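Local coordinates for protein citryl-spermidine/3,4-dihydroxybenzoyl-citryl-spermidine:spermidine ligase (Bacillus anthracis, PDB 3TO3) that catalyses the ATP-dependent condensation of spermidine with citryl-spermidine intermediates during biosynthesis of the siderophore petrobactin, at residues B[29-34]-B[98-103]; B[119-124]-B[163-168]; B[425-430]-B[551-556]. One frame throughout, in Å; residues are numbered along the deposited sequence.

All three contacts are buried, yet they differ in chemistry and place. Contacts 1 and 2 are neighbours, their centres about 10 Å apart: helix 18-37, which supplies 29-34, also touches the loop 163-168, while 98-103 opens helix 100-110 and 119-124 lies on the next helix, 115-138. Contact 1 is wholly apolar across its interface. Contact 2 mixes an aromatic edge with polar groups whose bonding partners lie beyond it, and the side chain of S166 is about 9 Å from the bound ATP. Contact 3, centred about 38 Å from contact 2, joins helices 410-432 and 554-560 and alone has a hydrogen bond across its segments, though one modelled implausibly short, from R556 to the carbonyl of V430.

Contact 1: residues B[29-34]-B[98-103]; sequences RQLVES and QSVAQF
The helix that presents V100 and F103 to L31 and V32 has its first turn capped by S99, whose OG accepts from N of Q102 at 3.1 Å; serine suits this N-cap because its short hydroxyl reaches a backbone N-H of the first turn. Across the interface itself no polar bond is made. L31 reaches over with one branch of its fork, CD2, which lies 3.8 Å from CG2 of V100 and 4.0 Å from CD2 of F103; leucine is long enough for a single methyl to touch both. The side chains of L31 and F103 run antiparallel past one another, each coming from its own helix. This is packing of helix 18-37 against the start of helix 100-110, two helices separated in sequence by the N-terminal antiparallel sheet. Y68, on that sheet, meets the F103 ring edge-to-face. With CG of F103 turned anti to its own N (chi1 170°), the ring is directed toward helix 18-37, and its CZ comes 3.6 Å from CG2 of V32, which approaches obliquely. Valine, short and beta-branched, meets the ring with a methyl held close to its own helix. On helix 115-138, F121 also touches L31, as does P165 from a loop.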
ATOM      1  N   ARG B  29     -24.635   1.894  -9.179  1.00 32.96           N
ATOM      2  CA  ARG B  29     -25.294   2.367 -10.388  1.00 38.90           C
ATOM      3  C   ARG B  29     -24.265   2.698 -11.486  1.00 37.52           C
ATOM      4  O   ARG B  29     -24.400   2.246 -12.634  1.00 36.99           O
ATOM      5  CB  ARG B  29     -26.212   3.560 -10.072  1.00 32.11           C
ATOM      6  CG  ARG B  29     -26.822   4.211 -11.293  1.00 34.32           C
ATOM      7  CD  ARG B  29     -27.779   5.363 -10.918  1.00 39.97           C
ATOM      8  NE  ARG B  29     -27.078   6.492 -10.284  1.00 45.21           N
ATOM      9  CZ  ARG B  29     -26.153   7.250 -10.885  1.00 46.75           C
ATOM     10  NH1 ARG B  29     -25.796   7.010 -12.139  1.00 49.53           N
ATOM     11  NH2 ARG B  29     -25.565   8.248 -10.232  1.00 53.15           N
ATOM     12  N   GLN B  30     -23.230   3.462 -11.131  1.00 35.94           N
ATOM     13  CA  GLN B  30     -22.258   3.888 -12.131  1.00 38.58           C
ATOM     14  C   GLN B  30     -21.514   2.624 -12.601  1.00 40.54           C
ATOM     15  O   GLN B  30     -21.288   2.454 -13.797  1.00 35.30           O
ATOM     16  CB  GLN B  30     -21.315   5.000 -11.613  1.00 34.06           C
ATOM     17  CG  GLN B  30     -22.076   6.317 -11.244  1.00 43.74           C
ATOM     18  CD  GLN B  30     -21.175   7.511 -10.877  1.00 47.56           C
ATOM     19  OE1 GLN B  30     -21.667   8.565 -10.431  1.00 43.66           O
ATOM     20  NE2 GLN B  30     -19.863   7.367 -11.097  1.00 45.92           N
ATOM     21  N   LEU B  31     -21.222   1.705 -11.673  1.00 30.11           N
ATOM     22  CA  LEU B  31     -20.572   0.432 -12.046  1.00 33.88           C
ATOM     23  C   LEU B  31     -21.376  -0.348 -13.100  1.00 36.82           C
ATOM     24  O   LEU B  31     -20.844  -0.732 -14.131  1.00 43.81           O
ATOM     25  CB  LEU B  31     -20.301  -0.454 -10.829  1.00 29.83           C
ATOM     26  CG  LEU B  31     -19.670  -1.845 -11.032  1.00 37.48           C
ATOM     27  CD1 LEU B  31     -18.298  -1.780 -11.701  1.00 30.77           C
ATOM     28  CD2 LEU B  31     -19.540  -2.544  -9.690  1.00 38.66           C
ATOM     29  N   VAL B  32     -22.659  -0.574 -12.838  1.00 32.88           N
ATOM     30  CA  VAL B  32     -23.435  -1.397 -13.720  1.00 29.93           C
ATOM     31  C   VAL B  32     -23.581  -0.685 -15.072  1.00 35.01           C
ATOM     32  O   VAL B  32     -23.401  -1.298 -16.115  1.00 41.41           O
ATOM     33  CB  VAL B  32     -24.803  -1.810 -13.070  1.00 42.02           C
ATOM     34  CG1 VAL B  32     -25.687  -2.528 -14.073  1.00 35.56           C
ATOM     35  CG2 VAL B  32     -24.555  -2.714 -11.832  1.00 30.12           C
ATOM     36  N   GLU B  33     -23.850   0.617 -15.042  1.00 30.38           N
ATOM     37  CA  GLU B  33     -23.917   1.426 -16.261  1.00 33.42           C
ATOM     38  C   GLU B  33     -22.710   1.244 -17.140  1.00 34.80           C
ATOM     39  O   GLU B  33     -22.843   1.032 -18.349  1.00 36.35           O
ATOM     40  CB  GLU B  33     -24.111   2.922 -15.949  1.00 30.36           C
ATOM     41  CG  GLU B  33     -25.491   3.203 -15.379  1.00 37.63           C
ATOM     42  CD  GLU B  33     -25.727   4.665 -14.975  1.00 49.53           C
ATOM     43  OE1 GLU B  33     -24.787   5.502 -15.074  1.00 51.18           O
ATOM     44  OE2 GLU B  33     -26.879   4.974 -14.553  1.00 45.07           O
ATOM     45  N   SER B  34     -21.524   1.304 -16.553  1.00 29.63           N
ATOM     46  CA  SER B  34     -20.341   1.202 -17.403  1.00 40.40           C
ATOM     47  C   SER B  34     -20.027  -0.246 -17.815  1.00 40.35           C
ATOM     48  O   SER B  34     -19.505  -0.457 -18.911  1.00 42.37           O
ATOM     49  CB  SER B  34     -19.110   1.921 -16.818  1.00 41.55           C
ATOM     50  OG  SER B  34     -18.640   1.263 -15.668  1.00 50.47           O
ATOM     51  N   GLN B  98     -26.106  -5.638  -1.236  1.00 48.44           N
ATOM     52  CA  GLN B  98     -25.326  -4.909  -0.231  1.00 52.17           C
ATOM     53  C   GLN B  98     -23.801  -4.919  -0.364  1.00 57.16           C
ATOM     54  O   GLN B  98     -23.101  -4.137   0.289  1.00 56.07           O
ATOM     55  CB  GLN B  98     -25.659  -5.467   1.136  1.00 57.29           C
ATOM     56  CG  GLN B  98     -27.065  -5.946   1.245  1.00 71.67           C
ATOM     57  CD  GLN B  98     -27.778  -5.226   2.334  1.00 73.15           C
ATOM     58  OE1 GLN B  98     -28.103  -5.821   3.366  1.00 72.09           O
ATOM     59  NE2 GLN B  98     -27.992  -3.920   2.141  1.00 70.81           N
ATOM     60  N   SER B  99     -23.283  -5.781  -1.217  1.00 52.50           N
ATOM     61  CA  SER B  99     -21.853  -5.978  -1.264  1.00 53.80           C
ATOM     62  C   SER B  99     -21.359  -5.833  -2.685  1.00 56.85           C
ATOM     63  O   SER B  99     -21.577  -6.728  -3.510  1.00 58.64           O
ATOM     64  CB  SER B  99     -21.529  -7.396  -0.776  1.00 48.49           C
ATOM     65  OG  SER B  99     -20.151  -7.654  -0.940  1.00 53.86           O
ATOM     66  N   VAL B 100     -20.617  -4.762  -2.948  1.00 45.81           N
ATOM     67  CA  VAL B 100     -20.089  -4.550  -4.272  1.00 39.97           C
ATOM     68  C   VAL B 100     -19.112  -5.697  -4.603  1.00 44.56           C
ATOM     69  O   VAL B 100     -19.076  -6.190  -5.730  1.00 54.02           O
ATOM     70  CB  VAL B 100     -19.457  -3.134  -4.426  1.00 51.35           C
ATOM     71  CG1 VAL B 100     -18.130  -3.055  -3.722  1.00 53.13           C
ATOM     72  CG2 VAL B 100     -19.266  -2.803  -5.871  1.00 47.94           C
ATOM     73  N   ALA B 101     -18.363  -6.174  -3.612  1.00 38.53           N
ATOM     74  CA  ALA B 101     -17.459  -7.288  -3.862  1.00 37.61           C
ATOM     75  C   ALA B 101     -18.212  -8.537  -4.336  1.00 47.40           C
ATOM     76  O   ALA B 101     -17.771  -9.215  -5.277  1.00 51.19           O
ATOM     77  CB  ALA B 101     -16.598  -7.613  -2.610  1.00 37.28           C
ATOM     78  N   GLN B 102     -19.329  -8.849  -3.675  1.00 43.07           N
ATOM     79  CA  GLN B 102     -20.123 -10.021  -4.037  1.00 50.77           C
ATOM     80  C   GLN B 102     -20.717  -9.891  -5.445  1.00 46.70           C
ATOM     81  O   GLN B 102     -20.669 -10.851  -6.246  1.00 45.35           O
ATOM     82  CB  GLN B 102     -21.240 -10.290  -3.003  1.00 58.35           C
ATOM     83  CG  GLN B 102     -21.886 -11.668  -3.132  1.00 56.21           C
ATOM     84  CD  GLN B 102     -23.144 -11.832  -2.284  1.00 64.35           C
ATOM     85  OE1 GLN B 102     -23.473 -10.975  -1.451  1.00 63.06           O
ATOM     86  NE2 GLN B 102     -23.857 -12.949  -2.494  1.00 64.37           N
ATOM     87  N   PHE B 103     -21.284  -8.717  -5.735  1.00 39.63           N
ATOM     88  CA  PHE B 103     -21.809  -8.466  -7.062  1.00 37.80           C
ATOM     89  C   PHE B 103     -20.695  -8.771  -8.077  1.00 43.06           C
ATOM     90  O   PHE B 103     -20.872  -9.583  -8.974  1.00 49.06           O
ATOM     91  CB  PHE B 103     -22.344  -7.027  -7.209  1.00 33.38           C
ATOM     92  CG  PHE B 103     -22.677  -6.655  -8.634  1.00 36.83           C
ATOM     93  CD1 PHE B 103     -23.815  -7.152  -9.249  1.00 41.75           C
ATOM     94  CD2 PHE B 103     -21.821  -5.846  -9.379  1.00 38.05           C
ATOM     95  CE1 PHE B 103     -24.115  -6.835 -10.576  1.00 42.26           C
ATOM     96  CE2 PHE B 103     -22.108  -5.537 -10.704  1.00 41.02           C
ATOM     97  CZ  PHE B 103     -23.263  -6.039 -11.301  1.00 42.65           C
TER

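Contact 2: residues B[119-124]-B[163-168]; sequences DSFIHE and YHPSYK
The ring of F121 meets P165 at its edge: CG of P165 lies near the ring plane, 4.1 Å from CZ of F121, and the two side chains cross at about a right angle. OG of S166 approaches the same ring obliquely, 4.4 Å from CE1 of F121. Having CG anti to the backbone N (chi1 -173°) directs the ring of F121 from its helix to the loop, and proline offers a compact apolar corner to meet it. The contact sets helix 115-138 against an irregular segment of the IucA/IucC region, just after H161 and P162, which line the ATP pocket. S166 is small enough to sit close to the helix backbone: its CB is 3.5 Å from O of E124, a carbonyl that also accepts from OG1 of T128. OE1 of E124 and OG of S166 stand 3.8 Å apart, too far for a hydrogen bond, and each has a partner of its own. OE1 of E124 pairs with OG of S308, and OG of S166 with NH2 of R576. L125, the next residue of the helix, touches both P165 and S166.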
ATOM      1  N   ASP B 119      -9.387  -7.789  -8.037  1.00 43.29           N
ATOM      2  CA  ASP B 119      -9.184  -7.455  -6.631  1.00 39.78           C
ATOM      3  C   ASP B 119      -8.873  -5.967  -6.397  1.00 42.58           C
ATOM      4  O   ASP B 119      -9.483  -5.349  -5.534  1.00 43.05           O
ATOM      5  CB  ASP B 119      -8.086  -8.339  -6.024  1.00 48.00           C
ATOM      6  CG  ASP B 119      -8.446  -9.832  -6.067  1.00 63.20           C
ATOM      7  OD1 ASP B 119      -9.655 -10.161  -5.894  1.00 60.22           O
ATOM      8  OD2 ASP B 119      -7.518 -10.665  -6.279  1.00 73.00           O
ATOM      9  N   SER B 120      -7.913  -5.396  -7.128  1.00 40.12           N
ATOM     10  CA  SER B 120      -7.651  -3.958  -7.016  1.00 43.64           C
ATOM     11  C   SER B 120      -8.881  -3.093  -7.271  1.00 36.56           C
ATOM     12  O   SER B 120      -9.156  -2.134  -6.552  1.00 48.13           O
ATOM     13  CB  SER B 120      -6.557  -3.554  -7.993  1.00 43.18           C
ATOM     14  OG  SER B 120      -5.374  -4.191  -7.588  1.00 57.61           O
ATOM     15  N   PHE B 121      -9.611  -3.435  -8.317  1.00 36.88           N
ATOM     16  CA  PHE B 121     -10.796  -2.689  -8.698  1.00 39.34           C
ATOM     17  C   PHE B 121     -11.843  -2.730  -7.584  1.00 38.52           C
ATOM     18  O   PHE B 121     -12.415  -1.694  -7.231  1.00 38.74           O
ATOM     19  CB  PHE B 121     -11.354  -3.246 -10.007  1.00 44.93           C
ATOM     20  CG  PHE B 121     -12.483  -2.445 -10.590  1.00 43.06           C
ATOM     21  CD1 PHE B 121     -12.408  -1.060 -10.665  1.00 43.23           C
ATOM     22  CD2 PHE B 121     -13.596  -3.078 -11.097  1.00 42.01           C
ATOM     23  CE1 PHE B 121     -13.445  -0.314 -11.225  1.00 35.28           C
ATOM     24  CE2 PHE B 121     -14.640  -2.349 -11.652  1.00 41.71           C
ATOM     25  CZ  PHE B 121     -14.553  -0.958 -11.730  1.00 39.18           C
ATOM     26  N   ILE B 122     -12.080  -3.916  -7.025  1.00 41.56           N
ATOM     27  CA  ILE B 122     -13.034  -4.068  -5.916  1.00 40.02           C
ATOM     28  C   ILE B 122     -12.609  -3.186  -4.750  1.00 42.90           C
ATOM     29  O   ILE B 122     -13.453  -2.497  -4.152  1.00 45.19           O
ATOM     30  CB  ILE B 122     -13.093  -5.509  -5.411  1.00 41.72           C
ATOM     31  CG1 ILE B 122     -14.079  -6.330  -6.238  1.00 37.08           C
ATOM     32  CG2 ILE B 122     -13.522  -5.545  -3.952  1.00 39.57           C
ATOM     33  CD1 ILE B 122     -13.761  -7.844  -6.219  1.00 36.38           C
ATOM     34  N   HIS B 123     -11.299  -3.185  -4.459  1.00 30.22           N
ATOM     35  CA  HIS B 123     -10.725  -2.386  -3.372  1.00 41.27           C
ATOM     36  C   HIS B 123     -10.958  -0.898  -3.611  1.00 48.44           C
ATOM     37  O   HIS B 123     -11.293  -0.174  -2.694  1.00 51.00           O
ATOM     38  CB  HIS B 123      -9.220  -2.634  -3.231  1.00 44.92           C
ATOM     39  CG  HIS B 123      -8.585  -1.879  -2.104  1.00 49.07           C
ATOM     40  ND1 HIS B 123      -9.058  -1.931  -0.813  1.00 49.17           N
ATOM     41  CD2 HIS B 123      -7.498  -1.075  -2.070  1.00 50.56           C
ATOM     42  CE1 HIS B 123      -8.289  -1.196  -0.032  1.00 45.38           C
ATOM     43  NE2 HIS B 123      -7.334  -0.664  -0.769  1.00 47.70           N
ATOM     44  N   GLU B 124     -10.797  -0.458  -4.849  1.00 37.43           N
ATOM     45  CA  GLU B 124     -10.998   0.940  -5.179  1.00 36.28           C
ATOM     46  C   GLU B 124     -12.436   1.356  -5.076  1.00 37.64           C
ATOM     47  O   GLU B 124     -12.729   2.508  -4.695  1.00 36.72           O
ATOM     48  CB  GLU B 124     -10.493   1.238  -6.599  1.00 36.41           C
ATOM     49  CG  GLU B 124      -9.015   1.333  -6.632  1.00 43.02           C
ATOM     50  CD  GLU B 124      -8.485   1.353  -8.042  1.00 71.74           C
ATOM     51  OE1 GLU B 124      -9.094   2.088  -8.869  1.00 82.47           O
ATOM     52  OE2 GLU B 124      -7.476   0.632  -8.307  1.00 73.55           O
ATOM     53  N   TYR B 163     -19.139   9.274 -14.311  1.00 45.77           N
ATOM     54  CA  TYR B 163     -18.944   8.026 -15.046  1.00 46.80           C
ATOM     55  C   TYR B 163     -18.173   6.966 -14.267  1.00 54.22           C
ATOM     56  O   TYR B 163     -18.715   5.882 -13.990  1.00 52.59           O
ATOM     57  CB  TYR B 163     -18.260   8.268 -16.374  1.00 56.42           C
ATOM     58  CG  TYR B 163     -18.188   7.027 -17.207  1.00 68.29           C
ATOM     59  CD1 TYR B 163     -19.170   6.751 -18.142  1.00 73.40           C
ATOM     60  CD2 TYR B 163     -17.134   6.121 -17.063  1.00 59.75           C
ATOM     61  CE1 TYR B 163     -19.109   5.612 -18.915  1.00 73.91           C
ATOM     62  CE2 TYR B 163     -17.072   4.982 -17.828  1.00 50.93           C
ATOM     63  CZ  TYR B 163     -18.063   4.730 -18.757  1.00 59.98           C
ATOM     64  OH  TYR B 163     -18.028   3.609 -19.544  1.00 53.90           O
ATOM     65  N   HIS B 164     -16.913   7.267 -13.937  1.00 57.66           N
ATOM     66  CA  HIS B 164     -16.028   6.286 -13.292  1.00 58.59           C
ATOM     67  C   HIS B 164     -16.647   5.763 -12.013  1.00 52.50           C
ATOM     68  O   HIS B 164     -16.892   6.532 -11.094  1.00 54.03           O
ATOM     69  CB  HIS B 164     -14.642   6.871 -12.959  1.00 51.47           C
ATOM     70  CG  HIS B 164     -13.810   7.176 -14.158  1.00 64.22           C
ATOM     71  ND1 HIS B 164     -13.358   6.196 -15.016  1.00 74.04           N
ATOM     72  CD2 HIS B 164     -13.319   8.350 -14.629  1.00 68.46           C
ATOM     73  CE1 HIS B 164     -12.632   6.756 -15.970  1.00 76.66           C
ATOM     74  NE2 HIS B 164     -12.585   8.059 -15.754  1.00 70.04           N
ATOM     75  N   PRO B 165     -16.889   4.443 -11.945  1.00 49.96           N
ATOM     76  CA  PRO B 165     -17.519   3.928 -10.723  1.00 52.72           C
ATOM     77  C   PRO B 165     -16.661   4.101  -9.459  1.00 52.58           C
ATOM     78  O   PRO B 165     -17.240   4.324  -8.386  1.00 48.65           O
ATOM     79  CB  PRO B 165     -17.835   2.467 -11.062  1.00 48.86           C
ATOM     80  CG  PRO B 165     -17.058   2.172 -12.325  1.00 42.11           C
ATOM     81  CD  PRO B 165     -16.899   3.455 -13.038  1.00 42.67           C
ATOM     82  N   SER B 166     -15.334   4.048  -9.528  1.00 47.30           N
ATOM     83  CA  SER B 166     -14.674   4.542  -8.332  1.00 56.79           C
ATOM     84  C   SER B 166     -14.052   5.938  -8.577  1.00 55.91           C
ATOM     85  O   SER B 166     -12.901   6.061  -9.025  1.00 67.47           O
ATOM     86  CB  SER B 166     -13.589   3.540  -7.921  1.00 58.94           C
ATOM     87  OG  SER B 166     -12.682   3.355  -8.982  1.00 55.71           O
ATOM     88  N   TYR B 167     -14.779   6.962  -8.138  1.00 50.81           N
ATOM     89  CA  TYR B 167     -14.420   8.359  -8.354  1.00 49.10           C
ATOM     90  C   TYR B 167     -13.707   9.024  -7.179  1.00 47.62           C
ATOM     91  O   TYR B 167     -13.278  10.170  -7.270  1.00 59.93           O
ATOM     92  CB  TYR B 167     -15.721   9.139  -8.660  1.00 56.25           C
ATOM     93  CG  TYR B 167     -16.899   8.846  -7.711  1.00 46.42           C
ATOM     94  CD1 TYR B 167     -17.013   9.498  -6.486  1.00 49.67           C
ATOM     95  CD2 TYR B 167     -17.864   7.895  -8.022  1.00 51.85           C
ATOM     96  CE1 TYR B 167     -18.068   9.240  -5.610  1.00 49.94           C
ATOM     97  CE2 TYR B 167     -18.931   7.627  -7.150  1.00 46.58           C
ATOM     98  CZ  TYR B 167     -19.021   8.313  -5.945  1.00 50.01           C
ATOM     99  OH  TYR B 167     -20.046   8.068  -5.062  1.00 50.90           O
ATOM    100  N   LYS B 168     -13.787   8.357  -6.039  1.00 48.55           N
ATOM    101  CA  LYS B 168     -13.117   8.637  -4.760  1.00 53.69           C
ATOM    102  C   LYS B 168     -11.987   7.775  -4.142  1.00 49.42           C
ATOM    103  O   LYS B 168     -11.790   7.849  -2.928  1.00 54.06           O
ATOM    104  CB  LYS B 168     -14.090   9.200  -3.719  1.00 54.91           C
ATOM    105  CG  LYS B 168     -13.622  10.545  -3.169  1.00 53.64           C
ATOM    106  CD  LYS B 168     -14.765  11.250  -2.453  1.00 47.33           C
ATOM    107  CE  LYS B 168     -15.359  12.337  -3.331  1.00 49.47           C
ATOM    108  NZ  LYS B 168     -16.455  13.035  -2.642  1.00 52.49           N
TER

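Contact 3: residues B[425-430]-B[551-556]; sequences VIHLVV and PHLKDR
Apolar packing of a helix end against a 3-10 turn and the helix that follows joins H427 and V430, near the end of helix 410-432, to L553 in the turn 551-553 and R556 in the first turn of helix 554-560. Both segments belong to the FhuF-like region of the chain, away from the ATP and magnesium ion sites. L553 points across from its turn and touches both residues of the other helix: its CB lies 4.3 Å from CG1 of V430, and its CD1 lies 4.3 Å from CE1 of H427. Leucine is long enough to reach both, while valine is short, beta-branched and already stiff in a helix. F547, from helix 532-547, touches both V430 and L553. H427 contributes a ring carbon to L553 while both its nitrogens are occupied, ND1 with NE2 of H546 and NE2 with OD2 of D335; these two partners would fix the rotation of the imidazole. R556 suits the boundary between core and surface, since its aliphatic stem packs and its head bonds. CB of R556 lies 4.0 Å from CG1 of V430, and the chain then extends from CG to NE past the valine. The guanidinium has a second hold on F470, bonding its carbonyl through NH2 and making a cation-pi contact with its ring. O of V430 belongs to the last turn of its helix, where the partial negative charge of the helix end would probably attract the cation. NH1 of R556 meets O of V430 at a modelled 2.5 Å, a length short enough to be doubtful, with the oxygen near the guanidinium plane.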
ATOM      1  N   VAL B 425     -13.109  25.511 -28.284  1.00 42.51           N
ATOM      2  CA  VAL B 425     -12.358  24.276 -28.252  1.00 40.16           C
ATOM      3  C   VAL B 425     -12.361  23.625 -29.631  1.00 47.21           C
ATOM      4  O   VAL B 425     -11.318  23.187 -30.109  1.00 54.11           O
ATOM      5  CB  VAL B 425     -12.928  23.268 -27.227  1.00 47.36           C
ATOM      6  CG1 VAL B 425     -12.118  21.999 -27.264  1.00 43.34           C
ATOM      7  CG2 VAL B 425     -12.942  23.859 -25.807  1.00 43.47           C
ATOM      8  N   ILE B 426     -13.528  23.571 -30.276  1.00 43.21           N
ATOM      9  CA  ILE B 426     -13.647  22.930 -31.593  1.00 42.51           C
ATOM     10  C   ILE B 426     -12.905  23.764 -32.637  1.00 44.46           C
ATOM     11  O   ILE B 426     -12.234  23.228 -33.535  1.00 45.37           O
ATOM     12  CB  ILE B 426     -15.144  22.727 -31.994  1.00 40.48           C
ATOM     13  CG1 ILE B 426     -15.805  21.764 -31.012  1.00 48.25           C
ATOM     14  CG2 ILE B 426     -15.278  22.175 -33.394  1.00 31.65           C
ATOM     15  CD1 ILE B 426     -17.303  21.578 -31.216  1.00 54.96           C
ATOM     16  N   HIS B 427     -13.018  25.088 -32.503  1.00 38.41           N
ATOM     17  CA  HIS B 427     -12.257  25.982 -33.351  1.00 42.46           C
ATOM     18  C   HIS B 427     -10.745  25.705 -33.312  1.00 47.34           C
ATOM     19  O   HIS B 427     -10.102  25.668 -34.354  1.00 48.98           O
ATOM     20  CB  HIS B 427     -12.526  27.430 -32.988  1.00 44.24           C
ATOM     21  CG  HIS B 427     -11.901  28.398 -33.931  1.00 40.28           C
ATOM     22  ND1 HIS B 427     -12.526  28.817 -35.086  1.00 52.40           N
ATOM     23  CD2 HIS B 427     -10.700  29.025 -33.898  1.00 39.90           C
ATOM     24  CE1 HIS B 427     -11.735  29.666 -35.730  1.00 48.03           C
ATOM     25  NE2 HIS B 427     -10.626  29.814 -35.026  1.00 43.66           N
ATOM     26  N   LEU B 428     -10.192  25.539 -32.106  0.71 44.32           N
ATOM     27  CA  LEU B 428      -8.792  25.176 -31.903  0.71 36.79           C
ATOM     28  C   LEU B 428      -8.436  23.908 -32.670  0.71 44.69           C
ATOM     29  O   LEU B 428      -7.379  23.824 -33.297  0.71 50.90           O
ATOM     30  CB  LEU B 428      -8.521  24.934 -30.414  0.71 36.17           C
ATOM     31  CG  LEU B 428      -8.138  26.163 -29.605  0.71 39.65           C
ATOM     32  CD1 LEU B 428      -8.004  25.847 -28.132  0.71 39.32           C
ATOM     33  CD2 LEU B 428      -6.825  26.729 -30.158  0.71 36.54           C
ATOM     34  N   VAL B 429      -9.310  22.909 -32.602  1.00 41.51           N
ATOM     35  CA  VAL B 429      -9.083  21.659 -33.310  1.00 44.46           C
ATOM     36  C   VAL B 429      -9.035  21.875 -34.823  1.00 44.47           C
ATOM     37  O   VAL B 429      -8.093  21.447 -35.492  1.00 41.80           O
ATOM     38  CB  VAL B 429     -10.170  20.610 -32.980  1.00 49.72           C
ATOM     39  CG1 VAL B 429     -10.209  19.513 -34.045  1.00 43.20           C
ATOM     40  CG2 VAL B 429      -9.931  20.034 -31.588  1.00 52.13           C
ATOM     41  N   VAL B 430     -10.038  22.561 -35.359  1.00 41.07           N
ATOM     42  CA  VAL B 430     -10.188  22.657 -36.824  1.00 41.57           C
ATOM     43  C   VAL B 430      -9.260  23.678 -37.487  1.00 47.55           C
ATOM     44  O   VAL B 430      -8.681  23.450 -38.567  1.00 51.52           O
ATOM     45  CB  VAL B 430     -11.644  22.963 -37.188  1.00 47.87           C
ATOM     46  CG1 VAL B 430     -11.823  23.029 -38.697  1.00 46.80           C
ATOM     47  CG2 VAL B 430     -12.616  21.934 -36.517  1.00 35.49           C
ATOM     48  N   PRO B 551     -15.320  29.858 -44.316  1.00 64.49           N
ATOM     49  CA  PRO B 551     -15.328  29.011 -45.515  1.00 70.83           C
ATOM     50  C   PRO B 551     -13.976  28.340 -45.766  1.00 78.85           C
ATOM     51  O   PRO B 551     -13.916  27.205 -46.252  1.00 84.37           O
ATOM     52  CB  PRO B 551     -15.614  30.007 -46.656  1.00 70.43           C
ATOM     53  CG  PRO B 551     -16.258  31.156 -46.011  1.00 67.96           C
ATOM     54  CD  PRO B 551     -15.703  31.246 -44.618  1.00 67.82           C
ATOM     55  N   HIS B 552     -12.894  29.045 -45.464  1.00 77.67           N
ATOM     56  CA  HIS B 552     -11.576  28.458 -45.659  1.00 87.97           C
ATOM     57  C   HIS B 552     -11.395  27.191 -44.792  1.00 81.05           C
ATOM     58  O   HIS B 552     -10.519  26.358 -45.038  1.00 72.38           O
ATOM     59  CB  HIS B 552     -10.469  29.496 -45.417  1.00 89.14           C
ATOM     60  CG  HIS B 552     -10.339  29.934 -43.989  1.00 88.18           C
ATOM     61  ND1 HIS B 552     -11.046  30.999 -43.470  1.00 88.41           N
ATOM     62  CD2 HIS B 552      -9.567  29.463 -42.978  1.00 83.61           C
ATOM     63  CE1 HIS B 552     -10.719  31.158 -42.198  1.00 84.91           C
ATOM     64  NE2 HIS B 552      -9.822  30.241 -41.875  1.00 77.93           N
ATOM     65  N   LEU B 553     -12.246  27.036 -43.788  1.00 72.65           N
ATOM     66  CA  LEU B 553     -12.144  25.875 -42.917  1.00 65.42           C
ATOM     67  C   LEU B 553     -13.043  24.722 -43.350  1.00 68.69           C
ATOM     68  O   LEU B 553     -13.021  23.661 -42.739  1.00 65.05           O
ATOM     69  CB  LEU B 553     -12.434  26.271 -41.466  1.00 51.39           C
ATOM     70  CG  LEU B 553     -11.404  27.223 -40.852  1.00 54.77           C
ATOM     71  CD1 LEU B 553     -11.677  27.501 -39.409  1.00 53.95           C
ATOM     72  CD2 LEU B 553     -10.023  26.631 -40.985  1.00 67.47           C
ATOM     73  N   LYS B 554     -13.815  24.911 -44.414  1.00 74.63           N
ATOM     74  CA  LYS B 554     -14.851  23.941 -44.754  1.00 72.86           C
ATOM     75  C   LYS B 554     -14.310  22.541 -44.946  1.00 68.78           C
ATOM     76  O   LYS B 554     -14.829  21.586 -44.369  1.00 71.38           O
ATOM     77  CB  LYS B 554     -15.606  24.349 -46.015  1.00 76.07           C
ATOM     78  CG  LYS B 554     -16.785  23.436 -46.338  1.00 80.79           C
ATOM     79  CD  LYS B 554     -17.461  23.873 -47.634  1.00 89.81           C
ATOM     80  CE  LYS B 554     -18.843  23.266 -47.810  1.00 92.81           C
ATOM     81  NZ  LYS B 554     -19.865  23.983 -46.992  1.00 94.21           N
ATOM     82  N   ASP B 555     -13.275  22.407 -45.763  1.00 63.25           N
ATOM     83  CA  ASP B 555     -12.803  21.075 -46.133  1.00 65.49           C
ATOM     84  C   ASP B 555     -12.085  20.425 -44.967  1.00 62.74           C
ATOM     85  O   ASP B 555     -12.044  19.207 -44.855  1.00 71.63           O
ATOM     86  CB  ASP B 555     -11.925  21.122 -47.382  1.00 75.84           C
ATOM     87  CG  ASP B 555     -12.747  21.248 -48.674  1.00 96.77           C
ATOM     88  OD1 ASP B 555     -13.914  20.786 -48.685  1.00 99.95           O
ATOM     89  OD2 ASP B 555     -12.230  21.795 -49.683  1.00103.70           O
ATOM     90  N   ARG B 556     -11.528  21.257 -44.098  1.00 62.71           N
ATOM     91  CA  ARG B 556     -10.868  20.797 -42.885  1.00 67.94           C
ATOM     92  C   ARG B 556     -11.921  20.288 -41.924  1.00 65.97           C
ATOM     93  O   ARG B 556     -11.753  19.235 -41.314  1.00 62.49           O
ATOM     94  CB  ARG B 556     -10.147  21.955 -42.213  1.00 69.45           C
ATOM     95  CG  ARG B 556      -8.659  21.773 -41.982  1.00 72.90           C
ATOM     96  CD  ARG B 556      -8.027  23.152 -42.029  1.00 74.37           C
ATOM     97  NE  ARG B 556      -6.576  23.144 -42.030  1.00 74.90           N
ATOM     98  CZ  ARG B 556      -5.841  23.197 -40.932  1.00 71.66           C
ATOM     99  NH1 ARG B 556      -6.432  23.246 -39.751  1.00 70.11           N
ATOM    100  NH2 ARG B 556      -4.522  23.197 -41.022  1.00 77.67           N
TER